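Local coordinates for protein-tyrosine-phosphatase (Chaetomium thermophilum var. thermophilum DSM 1495, PDB 5M43) that probably removes phosphate from tyrosine and serine or threonine side chains, this chain being the dual-specificity phosphatase domain of Yvh1, a protein linked to ribosome assembly, at residues E11-G15 against S110-I114; I34-H40 against K53-I59; L68-P72 against Q162-W166; I78-G84 against S95-V101. All blocks are in the same frame, centred on the assembly; numbering follows the deposited sequence.

Overall arrangement
The four contacts lie in one phosphatase domain built on a central sheet with helices packed against it. Contact 1 is the innermost, about 3 Å from the chain centre. It packs strand 12-15 on helix 109-121. Contact 2 pairs strands 33-36 and 53-56, and contact 4 sets helix 71-83 on strand 99-102. The centres of contacts 2 and 4 each lie about 12 Å from that of contact 1. Contact 3 joins two helices and is the most remote from contact 4, about 20 Å between centres. Strand 99-102 and helix 109-121 frame the HCxxGxxR signature holding C103 and R109, which forms the phosphate-binding P-loop in this family. Contacts 1 and 2 border this loop.

Contact 1. Residues E11-G15 against S110-I114; sequences ELFVG and SVTAI
V14 and I114 make the tightest part of this buried contact, and it is apolar. The two side chains cross obliquely. CD1 of I114 presses on CB of V14 at 3.4 Å, shorter than usual van der Waals contact. The CD1 methyl also touches V14 CG2 at 3.7 Å and comes within 4.0 Å of F13 O. Two wider methyl contacts flank this centre: V14 CG2 to V111 CG2 at 4.2 Å and L12 CD2 to I114 CG2 at 4.3 Å. V14 CG2 stands anti to its backbone N (CG1 has chi1 65°), which carries this methyl to the helix.

The polar element is S110. Its OG lies 3.5 Å from V14 CG2 and 3.9 Å from G15 O. This hydroxyl is buried and has no hydrogen-bonding partner in the model. The S110 side chain is about 6 Å from a bound nitrate, probably from the crystallisation liquor.

The strand and helix run nearly antiparallel, at 157°. Strand 99-102 lies beside strand 12-15 in the sheet and also touches S110, A113 and I114. Helix 71-83 closes in beside L12 through I78 and beside A113 through I74.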
loop_
_atom_site.group_PDB
_atom_site.type_symbol
_atom_site.label_atom_id
_atom_site.label_comp_id
_atom_site.label_asym_id
_atom_site.label_seq_id
_atom_site.Cartn_x
_atom_site.Cartn_y
_atom_site.Cartn_z
ATOM N N GLU A 11 8.444 -7.815 -1.706
ATOM C CA GLU A 11 9.324 -6.805 -1.098
ATOM C C GLU A 11 8.575 -5.478 -1.101
ATOM O O GLU A 11 8.829 -4.549 -1.884
ATOM C CB GLU A 11 10.654 -6.706 -1.833
ATOM C CG GLU A 11 11.523 -8.024 -1.777
ATOM C CD GLU A 11 11.812 -8.407 -0.302
ATOM O OE1 GLU A 11 11.783 -9.599 0.024
ATOM O OE2 GLU A 11 12.025 -7.531 0.518
ATOM N N LEU A 12 7.678 -5.376 -0.129
ATOM C CA LEU A 12 6.681 -4.328 -0.008
ATOM C C LEU A 12 6.875 -3.731 1.386
ATOM O O LEU A 12 6.843 -4.477 2.380
ATOM C CB LEU A 12 5.305 -4.957 -0.160
ATOM C CG LEU A 12 4.102 -4.004 0.044
ATOM C CD1 LEU A 12 4.202 -2.867 -0.993
ATOM C CD2 LEU A 12 2.812 -4.789 -0.158
ATOM N N PHE A 13 6.962 -2.395 1.439
ATOM C CA PHE A 13 7.264 -1.677 2.680
ATOM C C PHE A 13 6.227 -0.613 2.926
ATOM O O PHE A 13 5.611 -0.093 1.992
ATOM C CB PHE A 13 8.664 -1.005 2.600
ATOM C CG PHE A 13 9.798 -2.004 2.641
ATOM C CD1 PHE A 13 10.140 -2.794 1.519
ATOM C CD2 PHE A 13 10.530 -2.181 3.830
ATOM C CE1 PHE A 13 11.181 -3.743 1.570
ATOM C CE2 PHE A 13 11.587 -3.148 3.871
ATOM C CZ PHE A 13 11.887 -3.904 2.779
ATOM N N VAL A 14 6.081 -0.238 4.199
ATOM C CA VAL A 14 5.113 0.801 4.593
ATOM C C VAL A 14 5.775 1.688 5.642
ATOM O O VAL A 14 6.583 1.232 6.475
ATOM C CB VAL A 14 3.837 0.151 5.154
ATOM C CG1 VAL A 14 4.089 -0.597 6.434
ATOM C CG2 VAL A 14 2.737 1.215 5.463
ATOM N N GLY A 15 5.398 2.951 5.623
ATOM C CA GLY A 15 5.935 3.871 6.608
ATOM C C GLY A 15 5.333 5.241 6.481
ATOM O O GLY A 15 4.391 5.451 5.715
ATOM N N SER A 110 -1.562 4.948 3.871
ATOM C CA SER A 110 -0.697 3.973 3.211
ATOM C C SER A 110 -1.157 2.545 3.510
ATOM O O SER A 110 -1.052 1.662 2.659
ATOM C CB SER A 110 0.792 4.141 3.652
ATOM O OG SER A 110 0.825 4.133 5.057
ATOM N N VAL A 111 -1.619 2.310 4.744
ATOM C CA VAL A 111 -2.053 0.983 5.143
ATOM C C VAL A 111 -3.274 0.585 4.331
ATOM O O VAL A 111 -3.442 -0.589 3.983
ATOM C CB VAL A 111 -2.327 0.966 6.664
ATOM C CG1 VAL A 111 -3.012 -0.309 7.161
ATOM C CG2 VAL A 111 -0.984 1.081 7.417
ATOM N N THR A 112 -4.197 1.543 4.112
ATOM C CA THR A 112 -5.349 1.230 3.266
ATOM C C THR A 112 -4.922 0.792 1.874
ATOM O O THR A 112 -5.462 -0.181 1.310
ATOM C CB THR A 112 -6.262 2.463 3.212
ATOM O OG1 THR A 112 -6.767 2.734 4.522
ATOM C CG2 THR A 112 -7.452 2.201 2.201
ATOM N N ALA A 113 -3.948 1.496 1.298
ATOM C CA ALA A 113 -3.449 1.088 -0.021
ATOM C C ALA A 113 -2.853 -0.311 0.004
ATOM O O ALA A 113 -3.090 -1.098 -0.933
ATOM C CB ALA A 113 -2.411 2.115 -0.498
ATOM N N ILE A 114 -2.088 -0.633 1.049
ATOM C CA ILE A 114 -1.469 -1.966 1.126
ATOM C C ILE A 114 -2.536 -3.021 1.290
ATOM O O ILE A 114 -2.476 -4.071 0.659
ATOM C CB ILE A 114 -0.460 -2.000 2.275
ATOM C CG1 ILE A 114 0.750 -1.199 1.778
ATOM C CG2 ILE A 114 -0.161 -3.493 2.687
ATOM C CD1 ILE A 114 1.874 -1.170 2.702
#

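Contact 2. Residues I34-H40 against K53-I59; sequences ILSVIDH and KHLSIDI
Strands 34-36 and 53-56 belong to a beta-alpha-beta unit and pair in parallel at one border of the central sheet, I34 beside H54, L35 beside L55 and S36 beside S56. Four backbone bonds hold the pair: I34 N to K53 O, L55 N to I34 O, S36 N to L55 O and I57 N to S36 O. The last is 2.9 Å long and close to straight, with 169° at the hydrogen.

I34, S36, H54 and S56 share one face. The H54 ring leans over the neighbouring strand because CG is anti to the backbone N (chi1 -174°). NE2 of H54 and S36 OG share a hydrogen bond of 2.8 Å in the ring plane. On the ring edge, H54 CD2 is 3.2 Å from I34 O and H54 CE1 is 3.3 Å from H40 O. S36 OG has a second partner, H102 NE2. With H54 cut back to an alanine, S36 OG is likely to lose one of its two partners and a gap to open between I34 and H40. Farther along, S56 OG donates to I38 O at 2.7 Å.

On the other face, L35 and L55 lie side by side, with CD1 of L35 3.8 Å from CD2 of L55. F77 of helix 71-83 covers both. Two waters add links near the strand ends: one bridges D39 N to D58 OD2 and I59 O, and another joins D39 OD2 to S56 OG. Such a parallel pair, joined through helix 47-50, is part of the alpha/beta fold of dual-specificity phosphatases. Its H102 neighbour begins the HCxxGxxR signature.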
loop_
_atom_site.group_PDB
_atom_site.type_symbol
_atom_site.label_atom_id
_atom_site.label_comp_id
_atom_site.label_asym_id
_atom_site.label_seq_id
_atom_site.Cartn_x
_atom_site.Cartn_y
_atom_site.Cartn_z
ATOM N N ILE A 34 8.170 4.339 -5.047
ATOM C CA ILE A 34 7.510 4.943 -3.890
ATOM C C ILE A 34 6.098 5.354 -4.302
ATOM O O ILE A 34 5.926 6.127 -5.260
ATOM C CB ILE A 34 8.278 6.161 -3.354
ATOM C CG1 ILE A 34 9.672 5.716 -2.825
ATOM C CG2 ILE A 34 7.459 6.897 -2.257
ATOM C CD1 ILE A 34 10.485 6.847 -2.267
ATOM N N LEU A 35 5.094 4.822 -3.595
ATOM C CA LEU A 35 3.708 5.301 -3.700
ATOM C C LEU A 35 3.427 6.164 -2.481
ATOM O O LEU A 35 3.425 5.659 -1.350
ATOM C CB LEU A 35 2.763 4.101 -3.759
ATOM C CG LEU A 35 1.273 4.475 -3.699
ATOM C CD1 LEU A 35 0.885 5.365 -4.894
ATOM C CD2 LEU A 35 0.400 3.223 -3.663
ATOM N N SER A 36 3.203 7.463 -2.715
ATOM C CA SER A 36 2.804 8.399 -1.668
ATOM C C SER A 36 1.284 8.480 -1.663
ATOM O O SER A 36 0.676 9.069 -2.569
ATOM C CB SER A 36 3.426 9.782 -1.882
ATOM O OG SER A 36 4.843 9.697 -2.069
ATOM N N VAL A 37 0.658 7.945 -0.615
ATOM C CA VAL A 37 -0.793 8.085 -0.483
ATOM C C VAL A 37 -0.984 9.364 0.324
ATOM O O VAL A 37 -1.420 9.319 1.479
ATOM C CB VAL A 37 -1.431 6.868 0.193
ATOM C CG1 VAL A 37 -2.950 6.890 0.054
ATOM C CG2 VAL A 37 -0.908 5.521 -0.471
ATOM N N ILE A 38 -0.451 10.454 -0.221
ATOM C CA ILE A 38 -0.469 11.784 0.350
ATOM C C ILE A 38 0.211 12.656 -0.663
ATOM O O ILE A 38 0.954 12.172 -1.445
ATOM C CB ILE A 38 0.303 11.773 1.694
ATOM C CG1 ILE A 38 0.260 13.125 2.383
ATOM C CG2 ILE A 38 1.743 11.375 1.506
ATOM C CD1 ILE A 38 0.790 13.035 3.781
ATOM N N ASP A 39 -0.074 13.942 -0.657
ATOM C CA ASP A 39 0.668 14.789 -1.554
ATOM C C ASP A 39 2.121 14.773 -1.122
ATOM O O ASP A 39 2.414 14.982 0.057
ATOM C CB ASP A 39 0.114 16.218 -1.502
ATOM C CG ASP A 39 0.816 17.141 -2.474
ATOM O OD1 ASP A 39 1.218 18.269 -2.040
ATOM O OD2 ASP A 39 0.912 16.778 -3.666
ATOM N N HIS A 40 3.025 14.555 -2.064
ATOM C CA HIS A 40 4.438 14.383 -1.748
ATOM C C HIS A 40 5.239 14.614 -3.013
ATOM O O HIS A 40 4.803 14.223 -4.101
ATOM C CB HIS A 40 4.668 12.953 -1.233
ATOM C CG HIS A 40 6.039 12.708 -0.668
ATOM N ND1 HIS A 40 6.376 13.070 0.610
ATOM C CD2 HIS A 40 7.131 12.086 -1.183
ATOM C CE1 HIS A 40 7.618 12.687 0.871
ATOM N NE2 HIS A 40 8.106 12.104 -0.206
ATOM N N LYS A 53 10.837 5.428 -9.084
ATOM C CA LYS A 53 9.558 5.557 -9.778
ATOM C C LYS A 53 8.547 6.021 -8.732
ATOM O O LYS A 53 8.365 5.347 -7.714
ATOM C CB LYS A 53 9.169 4.216 -10.405
ATOM C CG LYS A 53 7.855 4.234 -11.200
ATOM C CD LYS A 53 8.039 4.902 -12.524
ATOM C CE LYS A 53 6.802 4.694 -13.405
ATOM N NZ LYS A 53 6.806 5.645 -14.574
ATOM N N HIS A 54 7.931 7.186 -8.941
ATOM C CA HIS A 54 7.126 7.825 -7.910
ATOM C C HIS A 54 5.703 8.104 -8.383
ATOM O O HIS A 54 5.516 8.625 -9.482
ATOM C CB HIS A 54 7.778 9.139 -7.488
ATOM C CG HIS A 54 7.106 9.792 -6.332
ATOM N ND1 HIS A 54 6.817 11.135 -6.299
ATOM C CD2 HIS A 54 6.629 9.270 -5.176
ATOM C CE1 HIS A 54 6.192 11.416 -5.171
ATOM N NE2 HIS A 54 6.080 10.303 -4.464
ATOM N N LEU A 55 4.713 7.790 -7.543
ATOM C CA LEU A 55 3.331 8.207 -7.749
ATOM C C LEU A 55 2.825 8.812 -6.450
ATOM O O LEU A 55 2.966 8.184 -5.395
ATOM C CB LEU A 55 2.446 7.024 -8.168
ATOM C CG LEU A 55 0.937 7.309 -8.254
ATOM C CD1 LEU A 55 0.685 8.330 -9.357
ATOM C CD2 LEU A 55 0.117 6.017 -8.557
ATOM N N SER A 56 2.282 10.027 -6.518
ATOM C CA SER A 56 1.643 10.674 -5.368
ATOM C C SER A 56 0.167 10.937 -5.631
ATOM O O SER A 56 -0.231 11.463 -6.693
ATOM C CB SER A 56 2.362 11.978 -4.969
ATOM O OG SER A 56 1.569 12.728 -4.048
ATOM N N ILE A 57 -0.651 10.587 -4.652
ATOM C CA ILE A 57 -2.081 10.835 -4.681
ATOM C C ILE A 57 -2.421 11.787 -3.550
ATOM O O ILE A 57 -2.112 11.503 -2.383
ATOM C CB ILE A 57 -2.851 9.520 -4.537
ATOM C CG1 ILE A 57 -2.598 8.658 -5.782
ATOM C CG2 ILE A 57 -4.371 9.777 -4.415
ATOM C CD1 ILE A 57 -3.043 7.229 -5.566
ATOM N N ASP A 58 -3.086 12.901 -3.886
ATOM C CA ASP A 58 -3.389 13.930 -2.905
ATOM C C ASP A 58 -4.661 13.521 -2.173
ATOM O O ASP A 58 -5.776 13.693 -2.694
ATOM C CB ASP A 58 -3.551 15.274 -3.612
ATOM C CG ASP A 58 -3.777 16.396 -2.668
ATOM O OD1 ASP A 58 -4.140 17.490 -3.157
ATOM O OD2 ASP A 58 -3.663 16.197 -1.461
ATOM N N ILE A 59 -4.521 12.956 -0.974
ATOM C CA ILE A 59 -5.694 12.624 -0.163
ATOM C C ILE A 59 -5.352 12.823 1.296
ATOM O O ILE A 59 -4.206 12.622 1.715
ATOM C CB ILE A 59 -6.177 11.171 -0.417
ATOM C CG1 ILE A 59 -7.467 10.817 0.329
ATOM C CG2 ILE A 59 -5.112 10.168 -0.112
ATOM C CD1 ILE A 59 -8.042 9.417 -0.078
HETATM O O HOH W 1 -2.294 15.010 0.510
HETATM O O HOH W 2 -0.229 14.792 -5.069
#

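Contact 3. Residues L68-P72 against Q162-W166; sequences LIHLP and QLEMW
The indole of W166 receives L71 over one face. L71 CB sits 3.9 Å from the centroid of the six-membered ring and 8° off the ring normal, a CH-pi contact. L71 CD1 lies over the same indole nearer the pyrrole side, 3.7 Å from W166 CG. P72 and L68 come in obliquely: P72 CG is 4.0 Å from W166 CZ3, and L68 CD1 is 3.9 Å from W166 CE3. NE1 of the indole donates to A116 O of helix 109-121, which probably helps fix the rotation of the ring. The ring is carried to L71 by a CG anti to the backbone N (chi1 178°). Replacing W166 with an alanine would probably leave the L71 and P72 side chains facing a gap and A116 O without its donor.

Away from the ring, L68 CD2 meets the methyl of M165, CE, at 3.7 Å. The M165 chain bends at chi3 (-83°), which turns CE toward the leucine. L71 CD1 also reaches L163 CD2 at 4.3 Å.

L163 ties the group to helix 109-121 through T112 and I115. The clear contacts between the two segments are apolar, so shape and burial of carbon surface probably hold residues 68-72 to helix 157-168.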
loop_
_atom_site.group_PDB
_atom_site.type_symbol
_atom_site.label_atom_id
_atom_site.label_comp_id
_atom_site.label_asym_id
_atom_site.label_seq_id
_atom_site.Cartn_x
_atom_site.Cartn_y
_atom_site.Cartn_z
ATOM N N LEU A 68 -11.454 4.830 -2.377
ATOM C CA LEU A 68 -11.882 3.739 -3.269
ATOM C C LEU A 68 -11.596 4.073 -4.728
ATOM O O LEU A 68 -11.107 3.225 -5.491
ATOM C CB LEU A 68 -13.385 3.468 -3.097
ATOM C CG LEU A 68 -14.022 2.442 -4.081
ATOM C CD1 LEU A 68 -13.392 1.039 -3.794
ATOM C CD2 LEU A 68 -15.572 2.497 -3.888
ATOM N N ILE A 69 -11.848 5.328 -5.125
ATOM C CA ILE A 69 -11.674 5.706 -6.528
ATOM C C ILE A 69 -10.235 5.470 -6.998
ATOM O O ILE A 69 -9.978 5.257 -8.204
ATOM C CB ILE A 69 -12.102 7.180 -6.720
ATOM C CG1 ILE A 69 -12.009 7.546 -8.164
ATOM C CG2 ILE A 69 -11.151 8.087 -5.970
ATOM C CD1 ILE A 69 -13.021 6.880 -8.994
ATOM N N HIS A 70 -9.282 5.565 -6.076
ATOM C CA HIS A 70 -7.874 5.419 -6.377
ATOM C C HIS A 70 -7.385 3.989 -6.295
ATOM O O HIS A 70 -6.233 3.754 -6.666
ATOM C CB HIS A 70 -7.045 6.280 -5.427
ATOM C CG HIS A 70 -7.322 7.756 -5.586
ATOM N ND1 HIS A 70 -7.843 8.555 -4.571
ATOM C CD2 HIS A 70 -7.141 8.574 -6.644
ATOM C CE1 HIS A 70 -7.934 9.802 -4.995
ATOM N NE2 HIS A 70 -7.554 9.836 -6.262
ATOM N N LEU A 71 -8.201 3.056 -5.791
ATOM C CA LEU A 71 -7.581 1.772 -5.473
ATOM C C LEU A 71 -7.155 1.005 -6.730
ATOM O O LEU A 71 -6.100 0.364 -6.663
ATOM C CB LEU A 71 -8.485 0.898 -4.595
ATOM C CG LEU A 71 -8.726 1.507 -3.191
ATOM C CD1 LEU A 71 -9.608 0.538 -2.413
ATOM C CD2 LEU A 71 -7.366 1.777 -2.460
ATOM N N PRO A 72 -7.832 1.066 -7.869
ATOM C CA PRO A 72 -7.272 0.348 -9.036
ATOM C C PRO A 72 -5.883 0.843 -9.403
ATOM O O PRO A 72 -4.957 0.029 -9.606
ATOM C CB PRO A 72 -8.316 0.612 -10.133
ATOM C CG PRO A 72 -9.676 0.696 -9.371
ATOM C CD PRO A 72 -9.222 1.536 -8.115
ATOM N N GLN A 162 -14.623 1.673 2.913
ATOM C CA GLN A 162 -14.325 1.612 1.481
ATOM C C GLN A 162 -13.564 0.356 1.124
ATOM O O GLN A 162 -13.697 -0.128 0.013
ATOM C CB GLN A 162 -13.548 2.860 1.050
ATOM C CG GLN A 162 -14.409 4.139 1.258
ATOM C CD GLN A 162 -13.709 5.439 1.010
ATOM O OE1 GLN A 162 -13.680 6.315 1.902
ATOM N NE2 GLN A 162 -13.291 5.661 -0.198
ATOM N N LEU A 163 -12.709 -0.128 2.026
ATOM C CA LEU A 163 -12.052 -1.416 1.768
ATOM C C LEU A 163 -13.056 -2.552 1.724
ATOM O O LEU A 163 -12.879 -3.517 0.964
ATOM C CB LEU A 163 -10.997 -1.697 2.847
ATOM C CG LEU A 163 -9.764 -0.811 2.685
ATOM C CD1 LEU A 163 -8.909 -0.960 3.975
ATOM C CD2 LEU A 163 -8.924 -1.192 1.456
ATOM N N GLU A 164 -14.118 -2.470 2.537
ATOM C CA GLU A 164 -15.172 -3.474 2.442
ATOM C C GLU A 164 -15.874 -3.361 1.103
ATOM O O GLU A 164 -16.162 -4.385 0.461
ATOM C CB GLU A 164 -16.178 -3.332 3.597
ATOM C CG GLU A 164 -15.608 -3.719 4.981
ATOM C CD GLU A 164 -16.507 -3.245 6.133
ATOM O OE1 GLU A 164 -16.009 -3.229 7.279
ATOM O OE2 GLU A 164 -17.660 -2.866 5.879
ATOM N N MET A 165 -16.111 -2.125 0.638
ATOM C CA MET A 165 -16.663 -1.959 -0.722
ATOM C C MET A 165 -15.745 -2.573 -1.772
ATOM O O MET A 165 -16.203 -3.274 -2.679
ATOM C CB MET A 165 -16.862 -0.473 -1.054
ATOM C CG MET A 165 -17.552 0.303 -0.002
ATOM S SD MET A 165 -18.007 1.961 -0.559
ATOM C CE MET A 165 -16.733 3.077 -0.449
ATOM N N TRP A 166 -14.449 -2.284 -1.673
ATOM C CA TRP A 166 -13.446 -2.852 -2.596
ATOM C C TRP A 166 -13.550 -4.375 -2.687
ATOM O O TRP A 166 -13.656 -4.953 -3.791
ATOM C CB TRP A 166 -12.081 -2.402 -2.078
ATOM C CG TRP A 166 -10.866 -2.919 -2.848
ATOM C CD1 TRP A 166 -9.837 -3.688 -2.356
ATOM C CD2 TRP A 166 -10.557 -2.647 -4.224
ATOM N NE1 TRP A 166 -8.921 -3.926 -3.358
ATOM C CE2 TRP A 166 -9.309 -3.276 -4.494
ATOM C CE3 TRP A 166 -11.195 -1.901 -5.236
ATOM C CZ2 TRP A 166 -8.696 -3.205 -5.724
ATOM C CZ3 TRP A 166 -10.588 -1.821 -6.460
ATOM C CH2 TRP A 166 -9.334 -2.480 -6.693
#

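Contact 4. Residues I78-G84 against S95-V101; sequences IDSGLRG and SPGVVLV
V99 CG2 fits against L82 of the helix, 3.8 Å from L82 CD2, with the two side chains at about a right angle. Next along the strand, V101 CG2 meets I78 CD1 at 3.8 Å. Both valines hold CG1 anti to the backbone N, which leaves CG2 to face the helix.

The backbones meet at the helix end. S95 N donates to G84 O at 3.1 Å. G97 N makes two weak bonds, to G81 O at 2.9 Å and to L82 O. A water donates to both L82 O and G97 O, bridging helix and loop.

Glycines allow this closeness. G84 follows the helix with positive phi (76°), and a side chain there would run into S95 and P96. One on G97 would strike G81 O.

Farther out, R83 NE bonds D79 OD1 at 3.0 Å in a salt bridge between residues one helical turn apart. Y117 of helix 109-121 touches both I78 and L82, and L35 of strand 33-36 touches I78 as well.

Helix segment 78-83 runs nearly antiparallel to strand 99-101, at 153°. This is the helix-then-strand step that, in cysteine-dependent phosphatases, leads into the P-loop.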
loop_
_atom_site.group_PDB
_atom_site.type_symbol
_atom_site.label_atom_id
_atom_site.label_comp_id
_atom_site.label_asym_id
_atom_site.label_seq_id
_atom_site.Cartn_x
_atom_site.Cartn_y
_atom_site.Cartn_z
ATOM N N ILE A 78 1.562 -0.802 -7.294
ATOM C CA ILE A 78 2.283 -1.720 -6.408
ATOM C C ILE A 78 2.614 -3.016 -7.150
ATOM O O ILE A 78 3.776 -3.484 -7.163
ATOM C CB ILE A 78 1.460 -1.999 -5.145
ATOM C CG1 ILE A 78 1.250 -0.689 -4.332
ATOM C CG2 ILE A 78 2.146 -3.087 -4.286
ATOM C CD1 ILE A 78 0.252 -0.845 -3.237
ATOM N N ASP A 79 1.613 -3.607 -7.813
ATOM C CA ASP A 79 1.859 -4.863 -8.511
ATOM C C ASP A 79 2.887 -4.684 -9.619
ATOM O O ASP A 79 3.791 -5.508 -9.773
ATOM C CB ASP A 79 0.535 -5.418 -9.067
ATOM C CG ASP A 79 0.705 -6.754 -9.748
ATOM O OD1 ASP A 79 1.003 -7.694 -9.000
ATOM O OD2 ASP A 79 0.452 -6.836 -10.991
ATOM N N SER A 80 2.742 -3.641 -10.462
ATOM C CA SER A 80 3.702 -3.526 -11.555
ATOM C C SER A 80 5.096 -3.189 -11.043
ATOM O O SER A 80 6.099 -3.663 -11.608
ATOM C CB SER A 80 3.244 -2.517 -12.608
ATOM O OG SER A 80 3.147 -1.237 -12.062
ATOM N N GLY A 81 5.206 -2.403 -9.968
ATOM C CA GLY A 81 6.532 -2.171 -9.401
ATOM C C GLY A 81 7.171 -3.438 -8.853
ATOM O O GLY A 81 8.352 -3.697 -9.117
ATOM N N LEU A 82 6.393 -4.282 -8.167
ATOM C CA LEU A 82 6.952 -5.558 -7.677
ATOM C C LEU A 82 7.336 -6.504 -8.814
ATOM O O LEU A 82 8.378 -7.181 -8.745
ATOM C CB LEU A 82 5.958 -6.250 -6.756
ATOM C CG LEU A 82 5.698 -5.476 -5.445
ATOM C CD1 LEU A 82 4.519 -6.082 -4.691
ATOM C CD2 LEU A 82 7.042 -5.440 -4.537
ATOM N N ARG A 83 6.501 -6.611 -9.862
ATOM C CA ARG A 83 6.791 -7.570 -10.916
ATOM C C ARG A 83 7.814 -7.037 -11.902
ATOM O O ARG A 83 8.446 -7.820 -12.623
ATOM C CB ARG A 83 5.476 -7.932 -11.650
ATOM C CG ARG A 83 4.455 -8.594 -10.773
ATOM C CD ARG A 83 3.251 -9.255 -11.550
ATOM N NE ARG A 83 2.347 -9.911 -10.604
ATOM C CZ ARG A 83 2.458 -11.184 -10.227
ATOM N NH1 ARG A 83 3.447 -11.947 -10.705
ATOM N NH2 ARG A 83 1.604 -11.677 -9.344
ATOM N N GLY A 84 7.998 -5.726 -11.964
ATOM C CA GLY A 84 9.004 -5.187 -12.864
ATOM C C GLY A 84 8.615 -5.176 -14.321
ATOM O O GLY A 84 9.462 -5.438 -15.180
ATOM N N SER A 95 12.335 -6.480 -14.426
ATOM C CA SER A 95 13.264 -6.205 -13.330
ATOM C C SER A 95 12.467 -5.953 -12.056
ATOM O O SER A 95 12.137 -4.807 -11.722
ATOM C CB SER A 95 14.181 -5.038 -13.667
ATOM O OG SER A 95 13.433 -4.056 -14.336
ATOM N N PRO A 96 12.168 -7.013 -11.309
ATOM C CA PRO A 96 11.318 -6.877 -10.119
ATOM C C PRO A 96 11.843 -5.781 -9.192
ATOM O O PRO A 96 13.048 -5.657 -8.971
ATOM C CB PRO A 96 11.404 -8.265 -9.472
ATOM C CG PRO A 96 11.749 -9.229 -10.624
ATOM C CD PRO A 96 12.487 -8.417 -11.645
ATOM N N GLY A 97 10.929 -4.980 -8.650
ATOM C CA GLY A 97 11.285 -3.836 -7.844
ATOM C C GLY A 97 11.013 -4.035 -6.357
ATOM O O GLY A 97 10.627 -5.093 -5.874
ATOM N N VAL A 98 11.314 -2.985 -5.617
ATOM C CA VAL A 98 11.006 -2.928 -4.194
ATOM C C VAL A 98 10.144 -1.698 -3.959
ATOM O O VAL A 98 10.581 -0.563 -4.220
ATOM C CB VAL A 98 12.285 -2.854 -3.335
ATOM C CG1 VAL A 98 11.963 -2.588 -1.805
ATOM C CG2 VAL A 98 13.102 -4.164 -3.524
ATOM N N VAL A 99 8.935 -1.907 -3.444
ATOM C CA VAL A 99 7.943 -0.853 -3.360
ATOM C C VAL A 99 7.742 -0.380 -1.926
ATOM O O VAL A 99 7.440 -1.193 -1.033
ATOM C CB VAL A 99 6.583 -1.314 -3.888
ATOM C CG1 VAL A 99 5.526 -0.161 -3.771
ATOM C CG2 VAL A 99 6.692 -1.790 -5.348
ATOM N N LEU A 100 7.867 0.934 -1.716
ATOM C CA LEU A 100 7.481 1.587 -0.454
ATOM C C LEU A 100 6.148 2.277 -0.691
ATOM O O LEU A 100 6.032 3.034 -1.655
ATOM C CB LEU A 100 8.504 2.636 -0.016
ATOM C CG LEU A 100 8.023 3.586 1.092
ATOM C CD1 LEU A 100 7.794 2.798 2.428
ATOM C CD2 LEU A 100 9.116 4.687 1.284
ATOM N N VAL A 101 5.194 2.061 0.215
ATOM C CA VAL A 101 3.948 2.816 0.240
ATOM C C VAL A 101 4.008 3.635 1.517
ATOM O O VAL A 101 4.155 3.076 2.615
ATOM C CB VAL A 101 2.713 1.905 0.213
ATOM C CG1 VAL A 101 1.374 2.788 0.188
ATOM C CG2 VAL A 101 2.735 0.942 -1.008
HETATM O O HOH W 3 9.868 -7.640 -6.443
#